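Local coordinates for ribonuclease S-3 (Pyrus pyrifolia, PDB 1IQQ), which cleaves RNA as a pistil endonuclease of the RNase T2 family and mediates gametophytic self-incompatibility, by which the pear rejects its own pollen, at residues A[105-108]-A[109-113]; A[115-118]-A[119-123]. All coordinates share one frame; numbering follows the deposited sequence.

Contact 1. Residues A[105-108]-A[109-113]. With NAG (2-acetamido-2-deoxy-beta-D-glucopyranose), chain B.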
ATOM      1  N   THR A 105      -1.996  11.940  -7.267  1.00  7.89           N
ATOM      2  CA  THR A 105      -1.344  12.081  -5.958  1.00  7.43           C
ATOM      3  C   THR A 105      -0.631  10.775  -5.585  1.00  9.51           C
ATOM      4  O   THR A 105       0.503  10.792  -5.093  1.00  8.68           O
ATOM      5  CB  THR A 105      -2.365  12.401  -4.904  1.00  9.55           C
ATOM      6  OG1 THR A 105      -2.874  13.738  -5.163  1.00 11.88           O
ATOM      7  CG2 THR A 105      -1.703  12.350  -3.487  1.00 10.71           C
ATOM      8  N   VAL A 106      -1.278   9.618  -5.812  1.00  9.69           N
ATOM      9  CA  VAL A 106      -0.596   8.321  -5.557  1.00  6.44           C
ATOM     10  C   VAL A 106       0.644   8.135  -6.393  1.00  8.32           C
ATOM     11  O   VAL A 106       1.666   7.661  -5.909  1.00  8.31           O
ATOM     12  CB  VAL A 106      -1.595   7.184  -5.834  1.00  5.72           C
ATOM     13  CG1 VAL A 106      -0.912   5.827  -5.862  1.00  8.04           C
ATOM     14  CG2 VAL A 106      -2.643   7.176  -4.678  1.00 10.60           C
ATOM     15  N   ILE A 107       0.572   8.506  -7.673  1.00  7.35           N
ATOM     16  CA  ILE A 107       1.743   8.381  -8.582  1.00  6.55           C
ATOM     17  C   ILE A 107       2.860   9.308  -8.097  1.00  9.67           C
ATOM     18  O   ILE A 107       4.054   8.870  -8.061  1.00 11.35           O
ATOM     19  CB  ILE A 107       1.289   8.763 -10.030  1.00 10.09           C
ATOM     20  CG1 ILE A 107       0.359   7.672 -10.611  1.00 13.15           C
ATOM     21  CG2 ILE A 107       2.551   9.020 -10.943  1.00 13.24           C
ATOM     22  CD1 ILE A 107      -0.515   8.116 -11.839  1.00 12.03           C
ATOM     23  N   LYS A 108       2.473  10.492  -7.647  1.00  8.89           N
ATOM     24  CA  LYS A 108       3.447  11.463  -7.109  1.00 11.09           C
ATOM     25  C   LYS A 108       4.146  10.878  -5.872  1.00 11.67           C
ATOM     26  O   LYS A 108       5.376  11.028  -5.684  1.00 10.45           O
ATOM     27  CB  LYS A 108       2.782  12.780  -6.746  1.00 14.90           C
ATOM     28  CG  LYS A 108       3.811  13.897  -6.661  1.00 24.23           C
ATOM     29  CD  LYS A 108       3.076  15.189  -6.632  1.00 29.69           C
ATOM     30  CE  LYS A 108       2.511  15.379  -5.278  1.00 25.94           C
ATOM     31  NZ  LYS A 108       3.541  16.125  -4.533  1.00 34.99           N
ATOM     32  N   MET A 109       3.376  10.204  -5.010  1.00  8.94           N
ATOM     33  CA  MET A 109       4.022   9.612  -3.828  1.00  6.90           C
ATOM     34  C   MET A 109       4.958   8.479  -4.230  1.00  8.21           C
ATOM     35  O   MET A 109       6.120   8.406  -3.758  1.00  8.55           O
ATOM     36  CB  MET A 109       2.928   9.053  -2.886  1.00  6.55           C
ATOM     37  CG  MET A 109       2.100  10.171  -2.257  1.00  7.83           C
ATOM     38  SD  MET A 109       0.642   9.423  -1.463  1.00 10.31           S
ATOM     39  CE  MET A 109       0.122  10.888  -0.640  1.00 15.80           C
ATOM     40  N   TYR A 110       4.475   7.566  -5.061  1.00  6.64           N
ATOM     41  CA  TYR A 110       5.255   6.404  -5.418  1.00  6.88           C
ATOM     42  C   TYR A 110       6.511   6.705  -6.236  1.00  7.77           C
ATOM     43  O   TYR A 110       7.580   6.120  -6.007  1.00  9.20           O
ATOM     44  CB  TYR A 110       4.331   5.431  -6.212  1.00  7.18           C
ATOM     45  CG  TYR A 110       4.883   4.062  -6.438  1.00  5.91           C
ATOM     46  CD1 TYR A 110       4.650   3.028  -5.525  1.00  6.87           C
ATOM     47  CD2 TYR A 110       5.566   3.752  -7.573  1.00  7.47           C
ATOM     48  CE1 TYR A 110       5.075   1.749  -5.733  1.00  6.16           C
ATOM     49  CE2 TYR A 110       6.024   2.442  -7.832  1.00  7.76           C
ATOM     50  CZ  TYR A 110       5.757   1.444  -6.888  1.00  7.92           C
ATOM     51  OH  TYR A 110       6.157   0.157  -7.185  1.00  9.78           O
ATOM     52  N   ILE A 111       6.376   7.597  -7.228  1.00 11.23           N
ATOM     53  CA  ILE A 111       7.477   7.893  -8.138  1.00 11.95           C
ATOM     54  C   ILE A 111       8.230   9.146  -7.687  1.00  9.78           C
ATOM     55  O   ILE A 111       9.350   9.056  -7.128  1.00 13.64           O
ATOM     56  CB  ILE A 111       6.906   8.116  -9.593  1.00 11.74           C
ATOM     57  CG1 ILE A 111       6.268   6.841 -10.126  1.00 12.99           C
ATOM     58  CG2 ILE A 111       8.057   8.622 -10.536  1.00 12.89           C
ATOM     59  CD1 ILE A 111       7.212   5.621 -10.135  1.00 14.80           C
ATOM     60  N   SER A 112       7.650  10.326  -7.794  1.00 11.76           N
ATOM     61  CA  SER A 112       8.364  11.559  -7.474  1.00 13.89           C
ATOM     62  C   SER A 112       8.965  11.618  -6.093  1.00 13.03           C
ATOM     63  O   SER A 112      10.148  12.034  -5.916  1.00 14.70           O
ATOM     64  CB  SER A 112       7.422  12.740  -7.676  1.00 16.32           C
ATOM     65  OG  SER A 112       8.041  13.947  -7.281  1.00 31.77           O
ATOM     66  N   LYS A 113       8.188  11.179  -5.111  1.00 11.40           N
ATOM     67  CA  LYS A 113       8.647  11.221  -3.729  1.00  7.91           C
ATOM     68  C   LYS A 113       9.375   9.965  -3.316  1.00  9.56           C
ATOM     69  O   LYS A 113       9.651   9.790  -2.127  1.00 12.09           O
ATOM     70  CB  LYS A 113       7.470  11.488  -2.794  1.00 12.35           C
ATOM     71  CG  LYS A 113       6.772  12.830  -3.140  1.00 13.68           C
ATOM     72  CD  LYS A 113       6.030  13.276  -1.939  1.00 19.59           C
ATOM     73  CE  LYS A 113       5.365  14.608  -2.140  1.00 24.63           C
ATOM     74  NZ  LYS A 113       4.575  14.967  -0.927  1.00 30.25           N
TER
HETATM   75  C1  NAG B   1      10.052   0.155  -7.793  1.00  9.08           C
HETATM   76  C2  NAG B   1      10.164   0.405  -9.324  1.00  7.77           C
HETATM   77  C3  NAG B   1      10.819  -0.842  -9.945  1.00 11.11           C
HETATM   78  C4  NAG B   1      12.188  -1.135  -9.319  1.00 10.03           C
HETATM   79  C5  NAG B   1      11.994  -1.245  -7.797  1.00  8.77           C
HETATM   80  C6  NAG B   1      13.249  -1.416  -7.009  1.00 11.11           C
HETATM   81  C7  NAG B   1       8.592   1.652 -10.712  1.00 11.31           C
HETATM   82  C8  NAG B   1       7.280   1.649 -11.446  1.00 14.91           C
HETATM   83  N2  NAG B   1       8.856   0.585  -9.921  1.00 10.64           N
HETATM   84  O3  NAG B   1      10.967  -0.578 -11.354  1.00 11.58           O
HETATM   85  O4  NAG B   1      12.644  -2.422  -9.785  1.00  9.11           O
HETATM   86  O5  NAG B   1      11.378  -0.031  -7.316  1.00  9.08           O
HETATM   87  O6  NAG B   1      14.195  -0.364  -7.251  1.00 13.79           O
HETATM   88  O7  NAG B   1       9.362   2.615 -10.828  1.00 13.03           O
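Thr105 O receives Met109 N, Val106 O receives Tyr110 N and Ile107 O receives Ile111 N in regular i to i+4 steps, the last at 2.8 Å, until Lys108 O passes over Ser112 and takes Lys113 N, five residues on, at 2.9 Å. That wider, pi-type turn closes the C-terminal end of helix 99-112.

Thr105 and Met109 run side by side: the methyl CG2 of Thr105 meets the terminal methyl CE of Met109 at 3.7 Å. With CG of Met109 anti to the carbonyl carbon (chi1 -69°) the chain heads back along the helix, and its extension beyond CG takes CE to the threonine. Thr105 OG1 turns instead to the carbonyl of His101, one turn earlier. On the solvent side the chains of Lys108 and Lys113 cross, with Lys108 NZ 3.4 Å from Lys113 CE. The two ammonium groups come within 3.9 Å, NZ to NZ, a like-charge approach that probably costs some energy. The Tyr110 side chain leaves the helix with CG opposite the backbone N, chi1 -169°, which carries the ring away from the helix toward the glycan on Asn116: its CE2 lies 3.9 Å from NAG C8, which sits at the ring edge. Ile111 CD1 also lies at the edge of that ring and approaches NAG O7 at 3.8 Å.

Around the helix, Val106 packs on Phe6 of strand 3-10 and on Val32 and Leu35 of strand 30-38, Ile107 rests against Leu60 and Gln63 of helix 58-67, and Tyr110 OH is hydrogen-bonded to Phe30 O at the start of strand 30-38.

Contact 2. Residues A[115-118]-A[119-123]. With NAG (2-acetamido-2-deoxy-beta-D-glucopyranose), chain B.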
ATOM      1  N   GLN A 115       8.549   6.805  -2.844  1.00  7.61           N
ATOM      2  CA  GLN A 115       7.939   5.934  -1.821  1.00  6.78           C
ATOM      3  C   GLN A 115       7.708   4.495  -2.281  1.00  8.94           C
ATOM      4  O   GLN A 115       7.232   3.669  -1.469  1.00 11.08           O
ATOM      5  CB  GLN A 115       6.669   6.574  -1.272  1.00  6.60           C
ATOM      6  CG  GLN A 115       6.939   7.979  -0.631  1.00  6.82           C
ATOM      7  CD  GLN A 115       5.680   8.600  -0.097  1.00  7.07           C
ATOM      8  OE1 GLN A 115       4.673   7.921   0.162  1.00  8.01           O
ATOM      9  NE2 GLN A 115       5.731   9.884   0.173  1.00  8.91           N
ATOM     10  N   ASN A 116       8.191   4.139  -3.453  1.00  8.92           N
ATOM     11  CA  ASN A 116       8.139   2.748  -3.964  1.00  7.09           C
ATOM     12  C   ASN A 116       8.886   1.869  -2.920  1.00  7.41           C
ATOM     13  O   ASN A 116      10.069   1.987  -2.731  1.00  7.93           O
ATOM     14  CB  ASN A 116       8.857   2.770  -5.315  1.00  7.79           C
ATOM     15  CG  ASN A 116       9.086   1.372  -5.907  1.00 11.22           C
ATOM     16  OD1 ASN A 116       8.860   0.350  -5.228  1.00  9.43           O
ATOM     17  ND2 ASN A 116       9.537   1.353  -7.171  1.00  9.02           N
ATOM     18  N   VAL A 117       8.107   1.031  -2.223  1.00  6.79           N
ATOM     19  CA  VAL A 117       8.680   0.253  -1.151  1.00  5.22           C
ATOM     20  C   VAL A 117       9.735  -0.712  -1.640  1.00  6.82           C
ATOM     21  O   VAL A 117      10.677  -1.010  -0.898  1.00  5.80           O
ATOM     22  CB  VAL A 117       7.537  -0.440  -0.397  1.00  5.17           C
ATOM     23  CG1 VAL A 117       8.040  -1.645   0.479  1.00  8.46           C
ATOM     24  CG2 VAL A 117       6.831   0.580   0.511  1.00  7.61           C
ATOM     25  N   SER A 118       9.623  -1.220  -2.865  1.00  7.48           N
ATOM     26  CA  SER A 118      10.709  -2.096  -3.381  1.00  6.11           C
ATOM     27  C   SER A 118      12.029  -1.331  -3.424  1.00  8.48           C
ATOM     28  O   SER A 118      13.086  -1.913  -3.101  1.00  7.39           O
ATOM     29  CB  SER A 118      10.359  -2.612  -4.773  1.00  7.03           C
ATOM     30  OG  SER A 118       9.324  -3.573  -4.623  1.00  7.68           O
ATOM     31  N   ARG A 119      11.930  -0.034  -3.794  1.00  6.77           N
ATOM     32  CA  ARG A 119      13.134   0.774  -3.877  1.00  7.62           C
ATOM     33  C   ARG A 119      13.718   1.109  -2.501  1.00  5.32           C
ATOM     34  O   ARG A 119      14.904   1.027  -2.316  1.00  7.46           O
ATOM     35  CB  ARG A 119      12.803   2.049  -4.678  1.00  7.99           C
ATOM     36  CG  ARG A 119      14.017   2.933  -4.973  1.00 12.86           C
ATOM     37  CD  ARG A 119      13.476   4.264  -5.640  1.00 16.44           C
ATOM     38  NE  ARG A 119      14.573   5.095  -6.168  1.00 18.96           N
ATOM     39  CZ  ARG A 119      15.235   6.000  -5.451  1.00 22.03           C
ATOM     40  NH1 ARG A 119      14.928   6.210  -4.177  1.00 24.34           N
ATOM     41  NH2 ARG A 119      16.207   6.705  -6.019  1.00 24.00           N
ATOM     42  N   ILE A 120      12.846   1.466  -1.538  1.00  5.64           N
ATOM     43  CA  ILE A 120      13.303   1.756  -0.186  1.00  6.68           C
ATOM     44  C   ILE A 120      14.012   0.538   0.396  1.00  8.79           C
ATOM     45  O   ILE A 120      15.091   0.646   0.963  1.00  7.12           O
ATOM     46  CB  ILE A 120      12.104   2.130   0.683  1.00  7.65           C
ATOM     47  CG1 ILE A 120      11.420   3.387   0.102  1.00  7.68           C
ATOM     48  CG2 ILE A 120      12.541   2.306   2.163  1.00  6.73           C
ATOM     49  CD1 ILE A 120      10.242   3.802   0.907  1.00  8.52           C
ATOM     50  N   LEU A 121      13.451  -0.652   0.235  1.00  8.28           N
ATOM     51  CA  LEU A 121      14.089  -1.867   0.732  1.00  5.88           C
ATOM     52  C   LEU A 121      15.395  -2.139   0.005  1.00  6.78           C
ATOM     53  O   LEU A 121      16.398  -2.440   0.651  1.00  7.54           O
ATOM     54  CB  LEU A 121      13.125  -3.050   0.569  1.00  5.94           C
ATOM     55  CG  LEU A 121      11.917  -3.048   1.519  1.00  6.20           C
ATOM     56  CD1 LEU A 121      10.960  -4.176   1.150  1.00  5.65           C
ATOM     57  CD2 LEU A 121      12.355  -3.235   2.972  1.00  9.29           C
ATOM     58  N   SER A 122      15.395  -1.973  -1.303  1.00  7.11           N
ATOM     59  CA  SER A 122      16.628  -2.201  -2.078  1.00  8.49           C
ATOM     60  C   SER A 122      17.756  -1.261  -1.641  1.00  8.60           C
ATOM     61  O   SER A 122      18.914  -1.678  -1.558  1.00  9.41           O
ATOM     62  CB  SER A 122      16.318  -2.002  -3.576  1.00  9.90           C
ATOM     63  OG  SER A 122      17.540  -2.131  -4.347  1.00 12.98           O
ATOM     64  N   LYS A 123      17.428  -0.001  -1.310  1.00  6.74           N
ATOM     65  CA  LYS A 123      18.460   0.910  -0.873  1.00  6.64           C
ATOM     66  C   LYS A 123      19.122   0.443   0.429  1.00  7.96           C
ATOM     67  O   LYS A 123      20.310   0.744   0.662  1.00 12.77           O
ATOM     68  CB  LYS A 123      17.918   2.345  -0.690  1.00 10.76           C
ATOM     69  CG  LYS A 123      17.630   3.009  -2.046  1.00 16.44           C
ATOM     70  CD  LYS A 123      16.834   4.245  -1.888  1.00 19.59           C
ATOM     71  CE  LYS A 123      17.652   5.318  -1.247  1.00 27.56           C
ATOM     72  NZ  LYS A 123      16.948   6.646  -1.364  1.00 29.22           N
TER
HETATM   73  C1  NAG B   1      10.052   0.155  -7.793  1.00  9.08           C
HETATM   74  C2  NAG B   1      10.164   0.405  -9.324  1.00  7.77           C
HETATM   75  C3  NAG B   1      10.819  -0.842  -9.945  1.00 11.11           C
HETATM   76  C4  NAG B   1      12.188  -1.135  -9.319  1.00 10.03           C
HETATM   77  C5  NAG B   1      11.994  -1.245  -7.797  1.00  8.77           C
HETATM   78  C6  NAG B   1      13.249  -1.416  -7.009  1.00 11.11           C
HETATM   79  C7  NAG B   1       8.592   1.652 -10.712  1.00 11.31           C
HETATM   80  C8  NAG B   1       7.280   1.649 -11.446  1.00 14.91           C
HETATM   81  N2  NAG B   1       8.856   0.585  -9.921  1.00 10.64           N
HETATM   82  O3  NAG B   1      10.967  -0.578 -11.354  1.00 11.58           O
HETATM   83  O4  NAG B   1      12.644  -2.422  -9.785  1.00  9.11           O
HETATM   84  O5  NAG B   1      11.378  -0.031  -7.316  1.00  9.08           O
HETATM   85  O6  NAG B   1      14.195  -0.364  -7.251  1.00 13.79           O
HETATM   86  O7  NAG B   1       9.362   2.615 -10.828  1.00 13.03           O
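This is a helix-capping contact at the start of helix 117-123, where a glycosylated asparagine occupies the N-cap beside strand 30-38. Asn116 is bonded through ND2 to C1 of NAG, 1.4 Å, and the same side chain turns OD1 onward to the first turn of the helix. There OD1 accepts weak bonds from Ser118 N at 2.9 Å and from Arg119 N at 3.4 Å. With CG anti to the backbone N (chi1 172°), the amide can serve the sugar and the helix end at once. Asn116 O starts the regular pattern, taking Ile120 N at 3.1 Å.

The sugar lies close over this turn: Ser118 CB is 3.7 Å from NAG C5, and Arg119 CB is 3.6 Å from NAG O5. On the inward side Val117 and Leu121 lie alongside each other, CG1 to CD1 3.9 Å, against Phe30 of strand 30-38 and Ile142 of helix 135-143. Ser118 OG bonds to Phe30 N, while Gln8 grips both Gln115 O and Val117 N. Asn116, Val117 and Ser118 form an Asn-X-Ser sequon, the N-glycosylation signal, here combined with an asparagine N-cap.

From the N terminus, the chain first runs through contact 1, the last turns of helix 99-112, and then through contact 2, the start of helix 117-123. Each is local and closes no long loop; they stand in series, neither nested nor crossing, with centres about 13 Å apart. The short link between them is pinned by a probable hydrogen bond from Gln115 N to Met109 O, 3.0 Å, and Tyr110 OH packs near Asn116 OD1. The glycan on Asn116 touches both. Together they join the two helices to strands 3-10 and 30-38, with helix 58-67 meeting contact 1 and helix 135-143 meeting contact 2.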